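PDB 3UW2: Phosphoglucomutase/phosphomannomutase family protein from Burkholderia thailandensis, which probably moves a phosphoryl group within sugar phosphates, as other metal-dependent phosphohexose mutases do. Local coordinates for residues S26-A30 with Y31-G35; V99-P102 with V103-A107; A146-Y149 with G150-Q154; D227-G230 with N231-H235. All blocks are in the same frame, centred on the assembly; numbering follows the deposited sequence.

Overall arrangement
All four contacts are local and lie in one chain. Interactions 1 to 3 fall in the first alpha/beta/alpha domain and interaction 4 in the second. Interactions 1 and 3 touch: Ala30 O lies 2.8 Å from Gly150 N, and Phe28 O lies 2.9 Å from Gln154 NE2, both probable hydrogen bonds. Interaction 2 is closest to the metal, with the Thr101 side chain about 6 Å (nearest atoms, as below) from the zinc ion held by Asp264, Asp266 and Asp268. The Asp32 side chain of interaction 1 is about 8 Å from the zinc and about 5 Å from a bound phosphate. Phe232 of interaction 4 is about 10 Å from the zinc; interaction 3 lies away from it.

Interaction 1 (S26-A30 with Y31-G35); sequences SIFKA and YDIRG
Phe28 and Ile33 face each other across a tight reversal of the chain, just before and at the start of strand 33-36 in the first alpha/beta/alpha domain. A single beta bridge joins their backbones. Their side chains run next to each other in the same direction, and Ile33 CD1 reaches Phe28 CE1 at 3.6 Å. Ile27 meets the other branch of Ile33, with Ile27 CD1 3.9 Å from Ile33 CG2.

Two backbone bonds close the turn. Arg34 N donates to Ile27 O at 2.9 Å. Lys29 N donates to Asp32 O, also at 2.9 Å, but with a more bent N-H...O angle of 137°. At the tip, Ala30 CB sits over the centre of the Tyr31 ring, a CH-pi contact.

The polar side chains gather on one flank. Arg34 NH1 forms a salt bridge to Asp32 OD1 at 2.7 Å. Lys29 CG lies over one face of the Arg34 guanidinium, and the two side chains cross almost at right angles. Lys29 bends at chi2 (-82°), which carries its amine away from that guanidinium and back toward Ser26.

Further out, Ile33 packs on Phe139 and Met141 of strand 136-143 and on Ile49 of helix 43-59. Tyr31 touches His330, Ser331 and Leu332 of helix 330-340, so the tip bridges to another domain. The bound phosphate near Asp32 is consistent with a turn that borders the active-site cleft. Lys29 NZ donates to Ser26 O at 2.8 Å, and a water that binds this amine weakly also donates to Arg34 O.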
loop_
_atom_site.group_PDB
_atom_site.type_symbol
_atom_site.label_atom_id
_atom_site.label_comp_id
_atom_site.label_asym_id
_atom_site.label_seq_id
_atom_site.Cartn_x
_atom_site.Cartn_y
_atom_site.Cartn_z
ATOM N N SER A 26 -12.776 -15.257 -10.737
ATOM C CA SER A 26 -12.967 -14.394 -9.556
ATOM C C SER A 26 -11.680 -14.072 -8.744
ATOM O O SER A 26 -11.692 -13.112 -7.959
ATOM C CB SER A 26 -14.045 -14.974 -8.636
ATOM O OG SER A 26 -13.482 -16.057 -7.889
ATOM N N ILE A 27 -10.583 -14.833 -8.918
ATOM C CA ILE A 27 -9.373 -14.522 -8.144
ATOM C C ILE A 27 -8.555 -13.435 -8.828
ATOM O O ILE A 27 -7.590 -12.910 -8.235
ATOM C CB ILE A 27 -8.474 -15.749 -7.861
ATOM C CG1 ILE A 27 -7.862 -16.312 -9.146
ATOM C CG2 ILE A 27 -9.228 -16.828 -7.094
ATOM C CD1 ILE A 27 -6.866 -17.453 -8.915
ATOM N N PHE A 28 -8.908 -13.126 -10.088
ATOM C CA PHE A 28 -8.169 -12.129 -10.857
ATOM C C PHE A 28 -8.790 -10.809 -10.578
ATOM O O PHE A 28 -9.785 -10.492 -11.242
ATOM C CB PHE A 28 -8.133 -12.483 -12.356
ATOM C CG PHE A 28 -7.318 -13.714 -12.638
ATOM C CD1 PHE A 28 -6.007 -13.601 -13.026
ATOM C CD2 PHE A 28 -7.850 -14.994 -12.376
ATOM C CE1 PHE A 28 -5.260 -14.722 -13.221
ATOM C CE2 PHE A 28 -7.096 -16.130 -12.586
ATOM C CZ PHE A 28 -5.780 -15.981 -12.977
ATOM N N LYS A 29 -8.227 -10.049 -9.609
ATOM C CA LYS A 29 -8.861 -8.775 -9.160
ATOM C C LYS A 29 -8.280 -7.596 -9.917
ATOM O O LYS A 29 -7.491 -7.770 -10.850
ATOM C CB LYS A 29 -8.711 -8.548 -7.648
ATOM C CG LYS A 29 -8.840 -9.833 -6.853
ATOM C CD LYS A 29 -10.311 -10.170 -6.644
ATOM C CE LYS A 29 -10.463 -11.231 -5.562
ATOM N NZ LYS A 29 -11.896 -11.643 -5.583
ATOM N N ALA A 30 -8.679 -6.387 -9.536
ATOM C CA ALA A 30 -8.225 -5.186 -10.240
ATOM C C ALA A 30 -6.715 -5.013 -10.187
ATOM O O ALA A 30 -6.086 -4.651 -11.201
ATOM C CB ALA A 30 -8.924 -3.944 -9.679
ATOM N N TYR A 31 -6.121 -5.291 -9.021
ATOM C CA TYR A 31 -4.729 -4.874 -8.783
ATOM C C TYR A 31 -3.796 -6.019 -8.452
ATOM O O TYR A 31 -2.577 -5.846 -8.349
ATOM C CB TYR A 31 -4.696 -3.812 -7.686
ATOM C CG TYR A 31 -5.495 -2.596 -8.027
ATOM C CD1 TYR A 31 -5.317 -1.912 -9.251
ATOM C CD2 TYR A 31 -6.467 -2.132 -7.142
ATOM C CE1 TYR A 31 -6.077 -0.798 -9.562
ATOM C CE2 TYR A 31 -7.213 -1.024 -7.446
ATOM C CZ TYR A 31 -7.009 -0.354 -8.646
ATOM O OH TYR A 31 -7.809 0.732 -8.862
ATOM N N ASP A 32 -4.369 -7.198 -8.344
ATOM C CA ASP A 32 -3.622 -8.379 -7.966
ATOM C C ASP A 32 -4.442 -9.594 -8.182
ATOM O O ASP A 32 -5.495 -9.527 -8.807
ATOM C CB ASP A 32 -3.082 -8.343 -6.509
ATOM C CG ASP A 32 -4.089 -7.917 -5.500
ATOM O OD1 ASP A 32 -5.316 -8.208 -5.608
ATOM O OD2 ASP A 32 -3.607 -7.300 -4.545
ATOM N N ILE A 33 -3.929 -10.716 -7.686
ATOM C CA ILE A 33 -4.654 -11.983 -7.709
ATOM C C ILE A 33 -4.746 -12.416 -6.250
ATOM O O ILE A 33 -3.759 -12.346 -5.529
ATOM C CB ILE A 33 -3.878 -13.057 -8.567
ATOM C CG1 ILE A 33 -3.888 -12.729 -10.064
ATOM C CG2 ILE A 33 -4.466 -14.466 -8.370
ATOM C CD1 ILE A 33 -2.838 -13.610 -10.867
ATOM N N ARG A 34 -5.941 -12.810 -5.812
ATOM C CA ARG A 34 -6.196 -13.185 -4.415
ATOM C C ARG A 34 -7.208 -14.331 -4.389
ATOM O O ARG A 34 -8.188 -14.269 -5.130
ATOM C CB ARG A 34 -6.819 -11.999 -3.651
ATOM C CG ARG A 34 -5.856 -10.858 -3.474
ATOM C CD ARG A 34 -6.303 -9.905 -2.364
ATOM N NE ARG A 34 -7.493 -9.193 -2.797
ATOM C CZ ARG A 34 -7.474 -7.952 -3.256
ATOM N NH1 ARG A 34 -6.321 -7.291 -3.302
ATOM N NH2 ARG A 34 -8.600 -7.365 -3.648
ATOM N N GLY A 35 -7.013 -15.318 -3.501
ATOM C CA GLY A 35 -7.831 -16.494 -3.428
ATOM C C GLY A 35 -7.684 -17.156 -2.068
ATOM O O GLY A 35 -6.917 -16.694 -1.203
HETATM O O HOH W 1 -10.771 -13.964 -3.415
#

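Interaction 2 (V99-P102 with V103-A107); sequences VPTP and VGYFA
Val103 N donates to Pro100 O at 2.9 Å and so starts helix 101-107, with Pro100 as its N-cap. The bond is bent, 132° at the hydrogen. Gly104 N adds a weak bond to the same oxygen. Tyr105 N donates to Thr101 O at 3.1 Å and Phe106 N to Pro102 O at 2.9 Å; the first of these is the straighter. Pro102 has no N-H to give, which costs nothing in the first turn of a helix.

The apolar contacts form two groups. Val99 and Val103 cross at about a right angle, with their CB atoms 3.8 Å apart. Val103 CG2 lies against Pro100 CD, also at 3.8 Å. On another side, Thr101 CG2 points opposite its own backbone N and meets the phenol end of Tyr105, 3.5 Å from CZ. The Tyr105 ring also has Thr101 O over one face, offset toward the rim.

The polar end of Thr101 turns to the metal site. Thr101 OG1 is hydrogen-bonded to Asp266 OD2, and the two residues are also joined through their backbones. Pro102 packs on Asp363, while Tyr105 rests on strands 124-127 and 136-143. Asp266 is a zinc ligand, so Thr101 is a second-shell residue: its hydroxyl and backbone probably help to set the position of that carboxylate.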
loop_
_atom_site.group_PDB
_atom_site.type_symbol
_atom_site.label_atom_id
_atom_site.label_comp_id
_atom_site.label_asym_id
_atom_site.label_seq_id
_atom_site.Cartn_x
_atom_site.Cartn_y
_atom_site.Cartn_z
ATOM N N VAL A 99 10.314 -12.538 2.497
ATOM C CA VAL A 99 10.693 -11.143 2.793
ATOM C C VAL A 99 9.445 -10.274 2.637
ATOM O O VAL A 99 8.462 -10.698 1.971
ATOM C CB VAL A 99 11.775 -10.606 1.860
ATOM C CG1 VAL A 99 13.143 -11.280 2.084
ATOM C CG2 VAL A 99 11.351 -10.758 0.385
ATOM N N PRO A 100 9.421 -9.082 3.292
ATOM C CA PRO A 100 8.308 -8.136 3.040
ATOM C C PRO A 100 8.194 -7.837 1.541
ATOM O O PRO A 100 9.206 -7.955 0.788
ATOM C CB PRO A 100 8.783 -6.848 3.769
ATOM C CG PRO A 100 9.568 -7.408 4.951
ATOM C CD PRO A 100 10.396 -8.513 4.249
ATOM N N THR A 101 6.981 -7.614 1.086
ATOM C CA THR A 101 6.679 -7.246 -0.304
ATOM C C THR A 101 7.596 -6.157 -0.924
ATOM O O THR A 101 8.179 -6.406 -1.991
ATOM C CB THR A 101 5.179 -6.816 -0.385
ATOM O OG1 THR A 101 4.405 -8.015 -0.301
ATOM C CG2 THR A 101 4.821 -6.170 -1.708
ATOM N N PRO A 102 7.851 -5.021 -0.225
ATOM C CA PRO A 102 8.684 -4.024 -0.862
ATOM C C PRO A 102 10.108 -4.535 -0.986
ATOM O O PRO A 102 10.865 -3.970 -1.754
ATOM C CB PRO A 102 8.654 -2.807 0.100
ATOM C CG PRO A 102 8.221 -3.385 1.370
ATOM C CD PRO A 102 7.414 -4.603 1.118
ATOM N N VAL A 103 10.492 -5.576 -0.242
ATOM C CA VAL A 103 11.862 -6.141 -0.454
ATOM C C VAL A 103 11.947 -6.895 -1.820
ATOM O O VAL A 103 12.968 -6.865 -2.508
ATOM C CB VAL A 103 12.323 -7.043 0.758
ATOM C CG1 VAL A 103 13.724 -7.665 0.500
ATOM C CG2 VAL A 103 12.372 -6.153 2.002
ATOM N N GLY A 104 10.885 -7.601 -2.191
ATOM C CA GLY A 104 10.762 -8.186 -3.539
ATOM C C GLY A 104 10.803 -7.041 -4.598
ATOM O O GLY A 104 11.551 -7.147 -5.608
ATOM N N TYR A 105 10.111 -5.920 -4.346
ATOM C CA TYR A 105 10.171 -4.761 -5.271
ATOM C C TYR A 105 11.611 -4.257 -5.357
ATOM O O TYR A 105 12.119 -3.924 -6.432
ATOM C CB TYR A 105 9.307 -3.589 -4.794
ATOM C CG TYR A 105 7.825 -3.860 -4.733
ATOM C CD1 TYR A 105 7.204 -4.907 -5.459
ATOM C CD2 TYR A 105 7.012 -3.043 -3.927
ATOM C CE1 TYR A 105 5.763 -5.085 -5.376
ATOM C CE2 TYR A 105 5.647 -3.202 -3.888
ATOM C CZ TYR A 105 5.018 -4.225 -4.586
ATOM O OH TYR A 105 3.586 -4.343 -4.406
ATOM N N PHE A 106 12.289 -4.250 -4.207
ATOM C CA PHE A 106 13.638 -3.708 -4.171
ATOM C C PHE A 106 14.546 -4.644 -5.007
ATOM O O PHE A 106 15.438 -4.158 -5.758
ATOM C CB PHE A 106 14.115 -3.607 -2.722
ATOM C CG PHE A 106 15.620 -3.295 -2.581
ATOM C CD1 PHE A 106 16.090 -1.995 -2.708
ATOM C CD2 PHE A 106 16.538 -4.299 -2.311
ATOM C CE1 PHE A 106 17.437 -1.695 -2.537
ATOM C CE2 PHE A 106 17.940 -4.006 -2.193
ATOM C CZ PHE A 106 18.372 -2.717 -2.293
ATOM N N ALA A 107 14.355 -5.970 -4.867
ATOM C CA ALA A 107 15.154 -6.929 -5.682
ATOM C C ALA A 107 14.908 -6.704 -7.208
ATOM O O ALA A 107 15.764 -6.926 -7.993
ATOM C CB ALA A 107 14.827 -8.397 -5.295
#

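Interaction 3 (A146-Y149 with G150-Q154); sequences AAIY and GDQIQ. With EDO (1,2-ethanediol), chain F.
Gln152 OE1 accepts Tyr149 N at 3.0 Å, and a bound 1,2-ethanediol hydroxyl, O1, lies near the same oxygen. The backbone bond is nearly straight, 166° at the hydrogen, although the donor stands above the plane of the amide. Gln152 answers through its backbone: Gln152 N donates to Tyr149 O at 3.1 Å. The residue thus holds both polar backbone atoms of Tyr149. Its side chain leaves the helix with CG beside the backbone N and then extends, which brings the amide back over the preceding loop.

The Tyr149 ring and this amide are almost perpendicular, and OE1 lies over one face of the ring. At the other end of the amide, Gln152 NE2 lies 3.7 Å from Ile148 CG2. Ile148 CG1 also meets Ile153 CG1, an apolar contact at 3.9 Å.

Gly150 is the N-cap of helix 151-161. Its phi is positive (49°), which favours glycine, and the ethanediol lies against its CA. The ethanediol, probably from the crystallisation liquor, takes up a helix N-H: Asp151 N donates to its O2 at 2.8 Å.

The contact is a strand-to-helix link on the first domain. Ile148 and Ile153 both pack on Met141 of strand 136-143, and Ile153 also meets Phe28. Tyr149 reaches the other way, touching Tyr31 as well as Ser331 and Leu332 of helix 330-340 in the third domain.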
loop_
_atom_site.group_PDB
_atom_site.type_symbol
_atom_site.label_atom_id
_atom_site.label_comp_id
_atom_site.label_asym_id
_atom_site.label_seq_id
_atom_site.Cartn_x
_atom_site.Cartn_y
_atom_site.Cartn_z
ATOM N N ALA A 146 6.531 -2.217 -14.170
ATOM C CA ALA A 146 5.132 -1.745 -14.045
ATOM C C ALA A 146 4.277 -2.646 -13.133
ATOM O O ALA A 146 4.242 -3.884 -13.294
ATOM C CB ALA A 146 4.470 -1.618 -15.424
ATOM N N ALA A 147 3.521 -2.019 -12.232
ATOM C CA ALA A 147 2.620 -2.735 -11.377
ATOM C C ALA A 147 1.323 -2.906 -12.187
ATOM O O ALA A 147 0.492 -1.992 -12.268
ATOM C CB ALA A 147 2.374 -1.979 -10.056
ATOM N N ILE A 148 1.150 -4.102 -12.732
ATOM C CA ILE A 148 0.127 -4.372 -13.728
ATOM C C ILE A 148 -1.224 -4.421 -13.085
ATOM O O ILE A 148 -1.341 -4.825 -11.951
ATOM C CB ILE A 148 0.386 -5.723 -14.446
ATOM C CG1 ILE A 148 0.371 -6.924 -13.456
ATOM C CG2 ILE A 148 1.713 -5.656 -15.189
ATOM C CD1 ILE A 148 0.404 -8.281 -14.186
ATOM N N TYR A 149 -2.234 -3.966 -13.802
ATOM C CA TYR A 149 -3.600 -3.969 -13.253
ATOM C C TYR A 149 -4.635 -4.143 -14.353
ATOM O O TYR A 149 -4.281 -4.209 -15.532
ATOM C CB TYR A 149 -3.841 -2.696 -12.423
ATOM C CG TYR A 149 -3.711 -1.432 -13.204
ATOM C CD1 TYR A 149 -2.449 -0.802 -13.368
ATOM C CD2 TYR A 149 -4.830 -0.854 -13.784
ATOM C CE1 TYR A 149 -2.336 0.378 -14.101
ATOM C CE2 TYR A 149 -4.737 0.322 -14.513
ATOM C CZ TYR A 149 -3.487 0.942 -14.652
ATOM O OH TYR A 149 -3.412 2.134 -15.377
ATOM N N GLY A 150 -5.919 -4.216 -13.954
ATOM C CA GLY A 150 -7.035 -4.273 -14.883
ATOM C C GLY A 150 -6.854 -5.312 -15.969
ATOM O O GLY A 150 -6.724 -6.513 -15.672
ATOM N N ASP A 151 -6.880 -4.859 -17.231
ATOM C CA ASP A 151 -6.814 -5.747 -18.409
ATOM C C ASP A 151 -5.541 -6.618 -18.488
ATOM O O ASP A 151 -5.582 -7.751 -19.002
ATOM C CB ASP A 151 -7.012 -4.946 -19.723
ATOM C CG ASP A 151 -8.440 -4.387 -19.861
ATOM O OD1 ASP A 151 -9.313 -4.774 -19.050
ATOM O OD2 ASP A 151 -8.711 -3.571 -20.787
ATOM N N GLN A 152 -4.421 -6.123 -17.979
ATOM C CA GLN A 152 -3.183 -6.921 -18.044
ATOM C C GLN A 152 -3.270 -8.136 -17.085
ATOM O O GLN A 152 -2.677 -9.196 -17.341
ATOM C CB GLN A 152 -1.972 -6.082 -17.642
ATOM C CG GLN A 152 -1.785 -4.747 -18.366
ATOM C CD GLN A 152 -0.906 -3.762 -17.548
ATOM O OE1 GLN A 152 -1.347 -3.166 -16.519
ATOM N NE2 GLN A 152 0.359 -3.609 -17.990
ATOM N N ILE A 153 -4.002 -7.977 -15.988
ATOM C CA ILE A 153 -4.222 -9.088 -15.075
ATOM C C ILE A 153 -5.292 -10.018 -15.651
ATOM O O ILE A 153 -5.097 -11.226 -15.641
ATOM C CB ILE A 153 -4.584 -8.627 -13.651
ATOM C CG1 ILE A 153 -3.305 -8.078 -12.959
ATOM C CG2 ILE A 153 -5.167 -9.810 -12.875
ATOM C CD1 ILE A 153 -3.553 -7.617 -11.516
ATOM N N GLN A 154 -6.408 -9.476 -16.159
ATOM C CA GLN A 154 -7.366 -10.335 -16.889
ATOM C C GLN A 154 -6.736 -11.121 -18.061
ATOM O O GLN A 154 -7.103 -12.270 -18.343
ATOM C CB GLN A 154 -8.578 -9.546 -17.403
ATOM C CG GLN A 154 -9.462 -8.970 -16.299
ATOM C CD GLN A 154 -9.918 -10.032 -15.302
ATOM O OE1 GLN A 154 -10.523 -11.018 -15.680
ATOM N NE2 GLN A 154 -9.713 -9.782 -14.034
HETATM C C1 EDO F . -4.982 -1.354 -18.366
HETATM O O1 EDO F . -3.870 -2.272 -18.303
HETATM C C2 EDO F . -5.998 -1.835 -17.356
HETATM O O2 EDO F . -7.258 -2.219 -17.944
#

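Interaction 4 (D227-G230 with N231-H235); sequences DIDG and NFPNH
Asp229 and Asn231 are brought together by their first torsions. Asp229 CG points opposite its backbone N (chi1 -174°), which carries the carboxylate forward along the chain. Asn231 keeps CG beside its own N (chi1 -58°), which holds the amide near the Asp229 carboxylate. Asp229 OD1 accepts Asn231 N at 3.0 Å, on the anti side of the carboxylate and out of its plane. OD1 is also 3.3 Å from Asn231 ND2. The carboxylate and amide planes are far from parallel. A water links the two groups, donating to Asp229 OD2 and accepting from Asn231 ND2.

The bond from Asn231 N makes an Asx turn. It is combined with a type I beta turn from Asp229 to Phe232, closed by Phe232 N to Asp229 O at 2.9 Å. Both belong to the loop after strand 221-224 in the second domain. Pro233 follows, and its CG lies 3.6 Å from Asp229 OD2.

Phe232 turns its ring back over the turn, with Gly230 O above the centre of one face. Outside the loop, Phe232 touches Arg72 and Asn231 touches Leu73, both from the first domain. Asp229 is joined by its backbone to Asn203.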
loop_
_atom_site.group_PDB
_atom_site.type_symbol
_atom_site.label_atom_id
_atom_site.label_comp_id
_atom_site.label_asym_id
_atom_site.label_seq_id
_atom_site.Cartn_x
_atom_site.Cartn_y
_atom_site.Cartn_z
ATOM N N ASP A 227 7.700 -12.255 15.698
ATOM C CA ASP A 227 8.023 -13.589 15.230
ATOM C C ASP A 227 6.957 -13.939 14.225
ATOM O O ASP A 227 5.765 -13.582 14.383
ATOM C CB ASP A 227 8.042 -14.623 16.383
ATOM C CG ASP A 227 6.701 -14.697 17.145
ATOM O OD1 ASP A 227 6.252 -13.708 17.811
ATOM O OD2 ASP A 227 6.078 -15.764 17.058
ATOM N N ILE A 228 7.375 -14.686 13.223
ATOM C CA ILE A 228 6.506 -15.177 12.161
ATOM C C ILE A 228 5.535 -16.227 12.655
ATOM O O ILE A 228 5.946 -17.303 13.164
ATOM C CB ILE A 228 7.365 -15.893 11.064
ATOM C CG1 ILE A 228 8.458 -14.939 10.565
ATOM C CG2 ILE A 228 6.425 -16.398 9.900
ATOM C CD1 ILE A 228 7.952 -13.683 9.843
ATOM N N ASP A 229 4.241 -15.994 12.437
ATOM C CA ASP A 229 3.345 -17.063 12.726
ATOM C C ASP A 229 2.132 -16.910 11.813
ATOM O O ASP A 229 1.283 -16.090 12.108
ATOM C CB ASP A 229 2.942 -17.066 14.231
ATOM C CG ASP A 229 2.098 -18.283 14.576
ATOM O OD1 ASP A 229 1.492 -18.849 13.658
ATOM O OD2 ASP A 229 2.012 -18.689 15.749
ATOM N N GLY A 230 2.068 -17.701 10.749
ATOM C CA GLY A 230 1.022 -17.527 9.747
ATOM C C GLY A 230 -0.369 -17.937 10.221
ATOM O O GLY A 230 -1.314 -17.764 9.480
ATOM N N ASN A 231 -0.505 -18.466 11.443
ATOM C CA ASN A 231 -1.833 -18.649 12.069
ATOM C C ASN A 231 -2.386 -17.318 12.618
ATOM O O ASN A 231 -3.529 -17.261 13.082
ATOM C CB ASN A 231 -1.794 -19.629 13.268
ATOM C CG ASN A 231 -1.261 -21.022 12.908
ATOM O OD1 ASN A 231 -1.679 -21.636 11.920
ATOM N ND2 ASN A 231 -0.350 -21.545 13.761
ATOM N N PHE A 232 -1.568 -16.272 12.636
ATOM C CA PHE A 232 -1.987 -14.971 13.257
ATOM C C PHE A 232 -2.787 -15.137 14.547
ATOM O O PHE A 232 -3.976 -14.751 14.585
ATOM C CB PHE A 232 -2.788 -14.060 12.289
ATOM C CG PHE A 232 -2.148 -13.842 10.950
ATOM C CD1 PHE A 232 -0.785 -13.566 10.816
ATOM C CD2 PHE A 232 -2.957 -13.801 9.803
ATOM C CE1 PHE A 232 -0.224 -13.352 9.575
ATOM C CE2 PHE A 232 -2.398 -13.588 8.538
ATOM C CZ PHE A 232 -1.015 -13.398 8.415
ATOM N N PRO A 233 -2.146 -15.685 15.613
ATOM C CA PRO A 233 -2.894 -16.106 16.774
ATOM C C PRO A 233 -3.155 -14.913 17.728
ATOM O O PRO A 233 -3.854 -15.065 18.718
ATOM C CB PRO A 233 -1.965 -17.140 17.424
ATOM C CG PRO A 233 -0.558 -16.620 17.073
ATOM C CD PRO A 233 -0.771 -16.214 15.616
ATOM N N ASN A 234 -2.595 -13.739 17.422
ATOM C CA ASN A 234 -2.771 -12.554 18.302
ATOM C C ASN A 234 -3.731 -11.517 17.810
ATOM O O ASN A 234 -4.744 -11.334 18.423
ATOM C CB ASN A 234 -1.434 -11.906 18.656
ATOM C CG ASN A 234 -0.584 -12.834 19.418
ATOM O OD1 ASN A 234 -0.911 -13.150 20.566
ATOM N ND2 ASN A 234 0.478 -13.355 18.776
ATOM N N HIS A 235 -3.395 -10.791 16.774
ATOM C CA HIS A 235 -4.398 -9.918 16.058
ATOM C C HIS A 235 -3.905 -10.006 14.647
ATOM O O HIS A 235 -2.714 -10.233 14.429
ATOM C CB HIS A 235 -4.486 -8.457 16.560
ATOM C CG HIS A 235 -3.185 -7.625 16.382
ATOM N ND1 HIS A 235 -2.760 -7.151 15.165
ATOM C CD2 HIS A 235 -2.172 -7.281 17.305
ATOM C CE1 HIS A 235 -1.559 -6.508 15.303
ATOM N NE2 HIS A 235 -1.182 -6.606 16.601
HETATM O O HOH W 2 0.267 -20.319 16.421
#